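Local coordinates for protein 2',5'-phosphodiesterase 12 (Homo sapiens, PDB 4Z0V) that belongs to the endonuclease/exonuclease/phosphatase family, pairing a DNase I-like domain with an N-terminal beta domain, and is modelled here with a magnesium ion, at residues 204-209 with 227-232; 190-195 with 214-219; 307-312 with 322-327. One frame throughout, in Å; residues are numbered along the deposited sequence.

Contact 1. Residues 204-209 with 227-232; sequences VFRIKQ and QHDISF
Arg206 winds itself around a single oxygen, OD2 of Asp229, which comes to meet it from the opposite direction. At the root of the side chain, Arg206 CB lies 3.5 Å from Asp229 OD2, CG 3.8 Å and CD 3.9 Å. The chain bends at two successive torsions (chi2 59°, chi3 55°), and NE comes to 2.8 Å from Asp229 OD2 in a nearly straight bond, N-H...O 163°. The oxygen sits at the edge of the guanidinium, in its plane, and uses its anti lone pair, with the carboxylate turned almost perpendicular to that plane. At the tip, Arg206 NH2 adds a weak bond to the same oxygen, 3.2 Å. Asp229 OD1 is held separately by the backbone N of Val268. The salt bridge spans two edge strands, 201-207 and 222-231, of the two sheets that make the DNase I-like sandwich, near its surface. Two residues earlier in each segment, the amide end of Gln227 lies alongside Val204, the two side chains running in opposite directions, with NE2 3.5 Å from Val204 CB. That same NE2 donates to a water 3.0 Å away, and the water in turn donates to Phe205 O.

Contact 2. Residues 190-195 with 214-219; sequences DSLVPA and ATFYRK
Ser191 O, in the turn that carries Leu192 and Val193, the two residues that press on Phe216, is gripped twice: by Ala195 N at 3.2 Å, within the helix, and by the side-chain NE2 of Gln167 from helix 159-172. Pro194 has no N-H to give, and the helix is kinked there, just after a wider pi-type turn at 190-192. Of the two residues before the proline, Leu192 points its CB at the strand, whereas Val193 reaches the ring with one methyl. Leu192 CB approaches the Phe216 ring obliquely, 3.8 Å from CZ and 4.0 Å from CE1, while the rest of that leucine runs on toward Leu180 and Val183 of strand 177-184. Val193 comes in at the ring's edge, near its plane, with CG2 4.1 Å from Phe216 CE2; the two side chains cross at about a right angle. Phe216 reaches the helix because its CG stands anti to the carbonyl carbon (chi1 -75°), so the far end of the ring, CZ and its neighbours, does the touching. Phe188, from an earlier turn of the helix, meets the Phe216 ring with planes at about 40°, and Leu196 adds a further neighbour. Helix 185-198 thus covers one face of the six-stranded sheet as the connection between parallel strands 177-184 and 201-207, with 211-218 inserted antiparallel between them: an alpha-on-beta layer of the DNase I-like sandwich.

Contact 3. Residues 307-312 with 322-327; sequences AHIRHV and VIFCGD
The Phe324 ring takes the CD1 methyl of Ile309 on one face, a CH-pi contact with CD1 3.8 Å from the Phe324 ring centroid and 20° off the ring normal. The methyl is offset toward the rim, over the bond between CD2 and CE2, and Phe324 CD2 is 3.7 Å from Ile309 CD1. Phe328 meets the same Phe324 ring edge-to-face. Ile309 serves both strand residues by splitting its branches. With CG1 anti to the carbonyl carbon (chi1 -69°) and the chain extended beyond it, CD1 is carried out to Phe324, whereas CG2 turns to Val322. There Ile309 CG2 packs methyl to methyl on Val322 CG2 at 3.6 Å, and Val322 CG1 lies 3.8 Å from the same Ile309 CG2. Val322 and Phe324, two residues apart, both point their CB atoms toward the helix, and all three touching residues are buried. Helix 295-316 and strand 322-327 are the second and third elements of a beta-alpha-beta unit that begins with strand 280-287, and the two strands lie parallel and adjacent in the sheet. Ile309 also touches Ala284 of that first strand, so one isoleucine spans both strands of the unit, and Met302 and Ala305, from earlier turns of the helix, reach Phe324 as well. Beyond the contact the strand ends in Gly326, whose backbone angles suit only a glycine, and Asp327, which begin the Gly-Asp-Phe-Asn sequence familiar in this family. Asp327 OD2 is bonded to Asn132 ND2, and its OD1 to the backbone N of Asn329.

In the fold
The three contacts run across the DNase I-like domain from one side to the other. Contact 2, on the outer helix, adjoins contact 1 through neighbouring strands of the six-stranded sheet: Val204 N lies 2.9 Å from Thr215 O, with the contact centres 16 Å apart. Contact 1 then bridges to the second sheet, where His228 O accepts from His308 NE2 at 2.8 Å, tying it to helix 295-316 of contact 3; those centres are 13 Å apart. Contacts 2 and 3 do not touch, their nearest atoms being about 7 Å apart. The strand of contact 3 runs on to Asp327, which takes no part in the helix packing and probably lies at the family's active-site end.

Contact 1. Residues 204-209 with 227-232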
loop_
_atom_site.group_PDB
_atom_site.type_symbol
_atom_site.label_atom_id
_atom_site.label_comp_id
_atom_site.label_asym_id
_atom_site.label_seq_id
_atom_site.Cartn_x
_atom_site.Cartn_y
_atom_site.Cartn_z
ATOM N N VAL A 204 -10.038 -0.915 -0.102
ATOM C CA VAL A 204 -10.649 -0.893 1.234
ATOM C C VAL A 204 -9.615 -0.304 2.214
ATOM O O VAL A 204 -8.391 -0.449 2.037
ATOM C CB VAL A 204 -11.192 -2.276 1.669
ATOM C CG1 VAL A 204 -12.390 -2.686 0.800
ATOM C CG2 VAL A 204 -10.109 -3.350 1.644
ATOM N N PHE A 205 -10.117 0.415 3.215
ATOM C CA PHE A 205 -9.263 1.156 4.150
ATOM C C PHE A 205 -9.597 0.798 5.586
ATOM O O PHE A 205 -10.775 0.728 5.943
ATOM C CB PHE A 205 -9.467 2.666 3.896
ATOM C CG PHE A 205 -8.657 3.626 4.736
ATOM C CD1 PHE A 205 -7.262 3.592 4.719
ATOM C CD2 PHE A 205 -9.283 4.631 5.465
ATOM C CE1 PHE A 205 -6.508 4.499 5.487
ATOM C CE2 PHE A 205 -8.533 5.545 6.223
ATOM C CZ PHE A 205 -7.146 5.476 6.223
ATOM N N ARG A 206 -8.561 0.609 6.408
ATOM C CA ARG A 206 -8.709 0.347 7.844
ATOM C C ARG A 206 -7.823 1.342 8.589
ATOM O O ARG A 206 -6.609 1.169 8.626
ATOM C CB ARG A 206 -8.364 -1.115 8.174
ATOM C CG ARG A 206 -8.271 -1.464 9.687
ATOM C CD ARG A 206 -9.574 -1.194 10.435
ATOM N NE ARG A 206 -10.689 -1.905 9.809
ATOM C CZ ARG A 206 -11.961 -1.806 10.171
ATOM N NH1 ARG A 206 -12.317 -1.001 11.169
ATOM N NH2 ARG A 206 -12.893 -2.500 9.530
ATOM N N ILE A 207 -8.427 2.403 9.135
ATOM C CA ILE A 207 -7.635 3.425 9.808
ATOM C C ILE A 207 -7.337 3.011 11.260
ATOM O O ILE A 207 -8.080 2.213 11.826
ATOM C CB ILE A 207 -8.332 4.821 9.734
ATOM C CG1 ILE A 207 -7.298 5.963 9.924
ATOM C CG2 ILE A 207 -9.534 4.940 10.708
ATOM C CD1 ILE A 207 -7.760 7.285 9.593
ATOM N N LYS A 208 -6.223 3.506 11.825
ATOM C CA LYS A 208 -5.901 3.349 13.244
ATOM C C LYS A 208 -6.394 4.666 13.894
ATOM O O LYS A 208 -7.590 4.800 14.173
ATOM C CB LYS A 208 -4.413 3.108 13.442
ATOM C CG LYS A 208 -3.958 1.678 13.383
ATOM C CD LYS A 208 -2.646 1.485 14.149
ATOM C CE LYS A 208 -1.452 2.201 13.559
ATOM N NZ LYS A 208 -0.172 1.612 14.040
ATOM N N GLN A 209 -5.525 5.695 13.954
ATOM C CA GLN A 209 -5.963 7.000 14.414
ATOM C C GLN A 209 -6.074 7.956 13.226
ATOM O O GLN A 209 -7.176 8.284 12.789
ATOM C CB GLN A 209 -5.029 7.573 15.504
ATOM C CG GLN A 209 -5.549 8.924 16.001
ATOM C CD GLN A 209 -4.805 9.410 17.206
ATOM O OE1 GLN A 209 -3.626 9.085 17.436
ATOM N NE2 GLN A 209 -5.462 10.257 17.955
ATOM N N GLN A 227 -14.654 -9.248 4.493
ATOM C CA GLN A 227 -13.557 -8.568 5.196
ATOM C C GLN A 227 -13.531 -9.028 6.643
ATOM O O GLN A 227 -14.580 -9.299 7.242
ATOM C CB GLN A 227 -13.694 -7.045 5.114
ATOM C CG GLN A 227 -13.679 -6.507 3.672
ATOM C CD GLN A 227 -14.023 -5.048 3.666
ATOM O OE1 GLN A 227 -15.168 -4.671 3.414
ATOM N NE2 GLN A 227 -13.040 -4.198 3.973
ATOM N N HIS A 228 -12.325 -9.176 7.199
ATOM C CA HIS A 228 -12.186 -9.742 8.545
ATOM C C HIS A 228 -11.101 -8.984 9.331
ATOM O O HIS A 228 -10.191 -9.574 9.917
ATOM C CB HIS A 228 -11.861 -11.240 8.416
ATOM C CG HIS A 228 -12.802 -11.970 7.497
ATOM N ND1 HIS A 228 -13.985 -12.514 7.964
ATOM C CD2 HIS A 228 -12.728 -12.174 6.158
ATOM C CE1 HIS A 228 -14.582 -13.048 6.906
ATOM N NE2 HIS A 228 -13.873 -12.852 5.798
ATOM N N ASP A 229 -11.184 -7.666 9.315
ATOM C CA ASP A 229 -10.168 -6.853 9.995
ATOM C C ASP A 229 -10.256 -6.955 11.512
ATOM O O ASP A 229 -11.346 -7.080 12.085
ATOM C CB ASP A 229 -10.298 -5.380 9.621
ATOM C CG ASP A 229 -10.254 -5.042 8.147
ATOM O OD1 ASP A 229 -9.903 -5.944 7.314
ATOM O OD2 ASP A 229 -10.515 -3.894 7.821
ATOM N N ILE A 230 -9.109 -6.862 12.170
ATOM C CA ILE A 230 -9.094 -6.873 13.637
ATOM C C ILE A 230 -8.083 -5.882 14.173
ATOM O O ILE A 230 -7.142 -5.506 13.472
ATOM C CB ILE A 230 -8.781 -8.282 14.244
ATOM C CG1 ILE A 230 -7.407 -8.843 13.750
ATOM C CG2 ILE A 230 -9.936 -9.301 14.035
ATOM C CD1 ILE A 230 -6.787 -10.025 14.639
ATOM N N SER A 231 -8.264 -5.504 15.454
ATOM C CA SER A 231 -7.244 -4.867 16.267
ATOM C C SER A 231 -6.619 -6.022 17.045
ATOM O O SER A 231 -7.381 -6.830 17.582
ATOM C CB SER A 231 -7.847 -3.823 17.201
ATOM O OG SER A 231 -8.259 -2.699 16.436
ATOM N N PHE A 232 -5.282 -6.173 17.066
ATOM C CA PHE A 232 -4.689 -7.301 17.807
ATOM C C PHE A 232 -5.079 -7.292 19.290
ATOM O O PHE A 232 -5.369 -8.353 19.814
ATOM C CB PHE A 232 -3.152 -7.350 17.706
ATOM C CG PHE A 232 -2.613 -7.521 16.294
ATOM C CD1 PHE A 232 -2.889 -8.672 15.559
ATOM C CD2 PHE A 232 -1.830 -6.537 15.709
ATOM C CE1 PHE A 232 -2.404 -8.815 14.251
ATOM C CE2 PHE A 232 -1.355 -6.679 14.402
ATOM C CZ PHE A 232 -1.632 -7.821 13.691
HETATM O O HOH W 1 -12.712 -1.504 5.197
#

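Contact 2. Residues 190-195 with 214-219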
loop_
_atom_site.group_PDB
_atom_site.type_symbol
_atom_site.label_atom_id
_atom_site.label_comp_id
_atom_site.label_asym_id
_atom_site.label_seq_id
_atom_site.Cartn_x
_atom_site.Cartn_y
_atom_site.Cartn_z
ATOM N N ASP A 190 -8.604 10.873 -1.593
ATOM C CA ASP A 190 -8.310 11.913 -2.602
ATOM C C ASP A 190 -7.154 11.610 -3.538
ATOM O O ASP A 190 -7.054 12.267 -4.578
ATOM C CB ASP A 190 -8.011 13.270 -1.928
ATOM C CG ASP A 190 -9.018 13.699 -0.871
ATOM O OD1 ASP A 190 -10.137 13.151 -0.859
ATOM O OD2 ASP A 190 -8.666 14.548 -0.038
ATOM N N SER A 191 -6.271 10.654 -3.187
ATOM C CA SER A 191 -5.147 10.358 -4.067
ATOM C C SER A 191 -5.174 8.904 -4.568
ATOM O O SER A 191 -5.130 8.673 -5.774
ATOM C CB SER A 191 -3.835 10.629 -3.341
ATOM O OG SER A 191 -2.735 10.198 -4.128
ATOM N N LEU A 192 -5.191 7.940 -3.652
ATOM C CA LEU A 192 -5.120 6.528 -4.058
ATOM C C LEU A 192 -6.397 6.049 -4.741
ATOM O O LEU A 192 -6.312 5.462 -5.815
ATOM C CB LEU A 192 -4.794 5.642 -2.849
ATOM C CG LEU A 192 -3.539 6.063 -2.102
ATOM C CD1 LEU A 192 -3.428 5.294 -0.809
ATOM C CD2 LEU A 192 -2.264 5.837 -2.975
ATOM N N VAL A 193 -7.578 6.310 -4.156
ATOM C CA VAL A 193 -8.814 5.840 -4.779
ATOM C C VAL A 193 -8.964 6.439 -6.206
ATOM O O VAL A 193 -9.105 5.651 -7.122
ATOM C CB VAL A 193 -10.059 6.042 -3.885
ATOM C CG1 VAL A 193 -11.350 5.979 -4.699
ATOM C CG2 VAL A 193 -10.088 4.987 -2.779
ATOM N N PRO A 194 -8.816 7.754 -6.461
ATOM C CA PRO A 194 -8.960 8.244 -7.854
ATOM C C PRO A 194 -7.916 7.678 -8.817
ATOM O O PRO A 194 -8.273 7.322 -9.943
ATOM C CB PRO A 194 -8.800 9.766 -7.704
ATOM C CG PRO A 194 -9.219 10.047 -6.273
ATOM C CD PRO A 194 -8.636 8.885 -5.524
ATOM N N ALA A 195 -6.643 7.569 -8.396
ATOM C CA ALA A 195 -5.627 7.046 -9.299
ATOM C C ALA A 195 -5.846 5.568 -9.580
ATOM O O ALA A 195 -5.843 5.127 -10.736
ATOM C CB ALA A 195 -4.236 7.254 -8.704
ATOM N N ALA A 214 -4.393 0.028 3.699
ATOM C CA ALA A 214 -5.291 -0.102 2.546
ATOM C C ALA A 214 -4.915 -1.321 1.715
ATOM O O ALA A 214 -3.730 -1.666 1.601
ATOM C CB ALA A 214 -5.260 1.149 1.678
ATOM N N THR A 215 -5.933 -1.964 1.108
ATOM C CA THR A 215 -5.702 -3.081 0.171
ATOM C C THR A 215 -6.496 -2.749 -1.075
ATOM O O THR A 215 -7.679 -2.455 -0.974
ATOM C CB THR A 215 -6.086 -4.460 0.788
ATOM O OG1 THR A 215 -5.249 -4.736 1.913
ATOM C CG2 THR A 215 -5.930 -5.629 -0.210
ATOM N N PHE A 216 -5.845 -2.780 -2.223
ATOM C CA PHE A 216 -6.467 -2.540 -3.532
ATOM C C PHE A 216 -6.381 -3.809 -4.353
ATOM O O PHE A 216 -5.413 -4.534 -4.233
ATOM C CB PHE A 216 -5.799 -1.383 -4.273
ATOM C CG PHE A 216 -6.168 -0.034 -3.713
ATOM C CD1 PHE A 216 -5.442 0.525 -2.653
ATOM C CD2 PHE A 216 -7.197 0.718 -4.289
ATOM C CE1 PHE A 216 -5.782 1.782 -2.142
ATOM C CE2 PHE A 216 -7.542 1.975 -3.770
ATOM C CZ PHE A 216 -6.840 2.486 -2.690
ATOM N N TYR A 217 -7.408 -4.099 -5.153
ATOM C CA TYR A 217 -7.391 -5.321 -5.949
ATOM C C TYR A 217 -7.903 -5.006 -7.334
ATOM O O TYR A 217 -8.807 -4.184 -7.474
ATOM C CB TYR A 217 -8.216 -6.450 -5.277
ATOM C CG TYR A 217 -9.609 -6.010 -4.869
ATOM C CD1 TYR A 217 -9.834 -5.379 -3.646
ATOM C CD2 TYR A 217 -10.688 -6.157 -5.735
ATOM C CE1 TYR A 217 -11.091 -4.876 -3.311
ATOM C CE2 TYR A 217 -11.956 -5.682 -5.397
ATOM C CZ TYR A 217 -12.149 -5.039 -4.188
ATOM O OH TYR A 217 -13.406 -4.592 -3.854
ATOM N N ARG A 218 -7.319 -5.656 -8.366
ATOM C CA ARG A 218 -7.714 -5.412 -9.750
ATOM C C ARG A 218 -9.044 -6.076 -10.042
ATOM O O ARG A 218 -9.146 -7.303 -9.962
ATOM C CB ARG A 218 -6.626 -5.905 -10.690
ATOM C CG ARG A 218 -6.977 -5.685 -12.163
ATOM C CD ARG A 218 -5.786 -6.007 -13.070
ATOM N NE ARG A 218 -4.663 -5.121 -12.775
ATOM C CZ ARG A 218 -4.576 -3.856 -13.188
ATOM N NH1 ARG A 218 -5.505 -3.345 -13.991
ATOM N NH2 ARG A 218 -3.552 -3.102 -12.818
ATOM N N LYS A 219 -10.045 -5.271 -10.428
ATOM C CA LYS A 219 -11.424 -5.761 -10.628
ATOM C C LYS A 219 -11.538 -6.747 -11.793
ATOM O O LYS A 219 -12.364 -7.659 -11.740
ATOM C CB LYS A 219 -12.413 -4.599 -10.838
ATOM C CG LYS A 219 -12.622 -3.693 -9.590
ATOM C CD LYS A 219 -13.310 -4.444 -8.407
ATOM C CE LYS A 219 -14.805 -4.702 -8.545
ATOM N NZ LYS A 219 -15.583 -3.454 -8.758
#

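Contact 3. Residues 307-312 with 322-327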
loop_
_atom_site.group_PDB
_atom_site.type_symbol
_atom_site.label_atom_id
_atom_site.label_comp_id
_atom_site.label_asym_id
_atom_site.label_seq_id
_atom_site.Cartn_x
_atom_site.Cartn_y
_atom_site.Cartn_z
ATOM N N ALA A 307 -3.122 -16.938 13.821
ATOM C CA ALA A 307 -4.292 -17.667 14.346
ATOM C C ALA A 307 -5.575 -17.085 13.738
ATOM O O ALA A 307 -6.487 -17.832 13.410
ATOM C CB ALA A 307 -4.344 -17.594 15.870
ATOM N N HIS A 308 -5.639 -15.757 13.598
ATOM C CA HIS A 308 -6.785 -15.116 12.969
ATOM C C HIS A 308 -6.888 -15.520 11.485
ATOM O O HIS A 308 -7.967 -15.864 11.007
ATOM C CB HIS A 308 -6.721 -13.570 13.089
ATOM C CG HIS A 308 -7.946 -12.925 12.513
ATOM N ND1 HIS A 308 -9.211 -13.178 13.038
ATOM C CD2 HIS A 308 -8.074 -12.105 11.441
ATOM C CE1 HIS A 308 -10.060 -12.487 12.292
ATOM N NE2 HIS A 308 -9.428 -11.834 11.311
ATOM N N ILE A 309 -5.771 -15.482 10.768
ATOM C CA ILE A 309 -5.763 -15.822 9.341
ATOM C C ILE A 309 -6.103 -17.311 9.158
ATOM O O ILE A 309 -6.827 -17.657 8.208
ATOM C CB ILE A 309 -4.408 -15.431 8.701
ATOM C CG1 ILE A 309 -4.278 -13.883 8.639
ATOM C CG2 ILE A 309 -4.289 -16.038 7.308
ATOM C CD1 ILE A 309 -2.818 -13.371 8.478
ATOM N N ARG A 310 -5.646 -18.174 10.095
ATOM C CA ARG A 310 -5.973 -19.604 10.044
ATOM C C ARG A 310 -7.496 -19.774 10.192
ATOM O O ARG A 310 -8.108 -20.535 9.453
ATOM C CB ARG A 310 -5.192 -20.367 11.157
ATOM C CG ARG A 310 -5.482 -21.881 11.298
ATOM C CD ARG A 310 -5.141 -22.723 10.082
ATOM N NE ARG A 310 -3.695 -22.853 9.891
ATOM C CZ ARG A 310 -3.118 -23.304 8.782
ATOM N NH1 ARG A 310 -3.858 -23.666 7.739
ATOM N NH2 ARG A 310 -1.799 -23.365 8.693
ATOM N N HIS A 311 -8.101 -19.019 11.105
ATOM C CA HIS A 311 -9.547 -19.078 11.320
ATOM C C HIS A 311 -10.284 -18.651 10.063
ATOM O O HIS A 311 -11.209 -19.332 9.627
ATOM C CB HIS A 311 -9.957 -18.173 12.494
ATOM C CG HIS A 311 -11.434 -18.060 12.684
ATOM N ND1 HIS A 311 -12.195 -19.146 13.067
ATOM C CD2 HIS A 311 -12.240 -16.978 12.571
ATOM C CE1 HIS A 311 -13.439 -18.698 13.166
ATOM N NE2 HIS A 311 -13.510 -17.395 12.889
ATOM N N VAL A 312 -9.908 -17.490 9.502
ATOM C CA VAL A 312 -10.587 -17.004 8.305
ATOM C C VAL A 312 -10.427 -17.970 7.133
ATOM O O VAL A 312 -11.408 -18.265 6.436
ATOM C CB VAL A 312 -10.058 -15.596 7.925
ATOM C CG1 VAL A 312 -10.580 -15.151 6.553
ATOM C CG2 VAL A 312 -10.431 -14.577 8.998
ATOM N N VAL A 322 -3.175 -18.068 1.268
ATOM C CA VAL A 322 -2.927 -16.767 1.888
ATOM C C VAL A 322 -1.767 -16.003 1.278
ATOM O O VAL A 322 -0.750 -16.571 0.883
ATOM C CB VAL A 322 -2.638 -17.025 3.420
ATOM C CG1 VAL A 322 -2.173 -15.749 4.139
ATOM C CG2 VAL A 322 -3.859 -17.623 4.132
ATOM N N ILE A 323 -1.930 -14.668 1.229
ATOM C CA ILE A 323 -0.876 -13.700 0.924
ATOM C C ILE A 323 -0.869 -12.811 2.143
ATOM O O ILE A 323 -1.934 -12.324 2.524
ATOM C CB ILE A 323 -1.055 -12.889 -0.389
ATOM C CG1 ILE A 323 -0.966 -13.791 -1.629
ATOM C CG2 ILE A 323 0.004 -11.751 -0.474
ATOM C CD1 ILE A 323 -1.510 -13.111 -2.889
ATOM N N PHE A 324 0.278 -12.628 2.778
ATOM C CA PHE A 324 0.353 -11.762 3.958
ATOM C C PHE A 324 1.443 -10.710 3.750
ATOM O O PHE A 324 2.647 -10.993 3.840
ATOM C CB PHE A 324 0.600 -12.611 5.227
ATOM C CG PHE A 324 0.494 -11.949 6.585
ATOM C CD1 PHE A 324 0.168 -10.596 6.708
ATOM C CD2 PHE A 324 0.705 -12.680 7.749
ATOM C CE1 PHE A 324 0.033 -10.000 7.973
ATOM C CE2 PHE A 324 0.578 -12.078 9.012
ATOM C CZ PHE A 324 0.254 -10.739 9.115
ATOM N N CYS A 325 1.004 -9.493 3.434
ATOM C CA CYS A 325 1.870 -8.338 3.213
ATOM C C CYS A 325 2.014 -7.556 4.487
ATOM O O CYS A 325 1.124 -7.579 5.329
ATOM C CB CYS A 325 1.263 -7.442 2.133
ATOM S SG CYS A 325 1.188 -8.191 0.493
ATOM N N GLY A 326 3.024 -6.708 4.546
ATOM C CA GLY A 326 3.072 -5.790 5.673
ATOM C C GLY A 326 4.399 -5.159 5.960
ATOM O O GLY A 326 5.419 -5.530 5.378
ATOM N N ASP A 327 4.350 -4.128 6.799
ATOM C CA ASP A 327 5.563 -3.565 7.375
ATOM C C ASP A 327 5.625 -4.242 8.734
ATOM O O ASP A 327 4.836 -3.930 9.625
ATOM C CB ASP A 327 5.484 -2.052 7.436
ATOM C CG ASP A 327 6.671 -1.434 8.137
ATOM O OD1 ASP A 327 7.478 -2.193 8.741
ATOM O OD2 ASP A 327 6.779 -0.194 8.116
#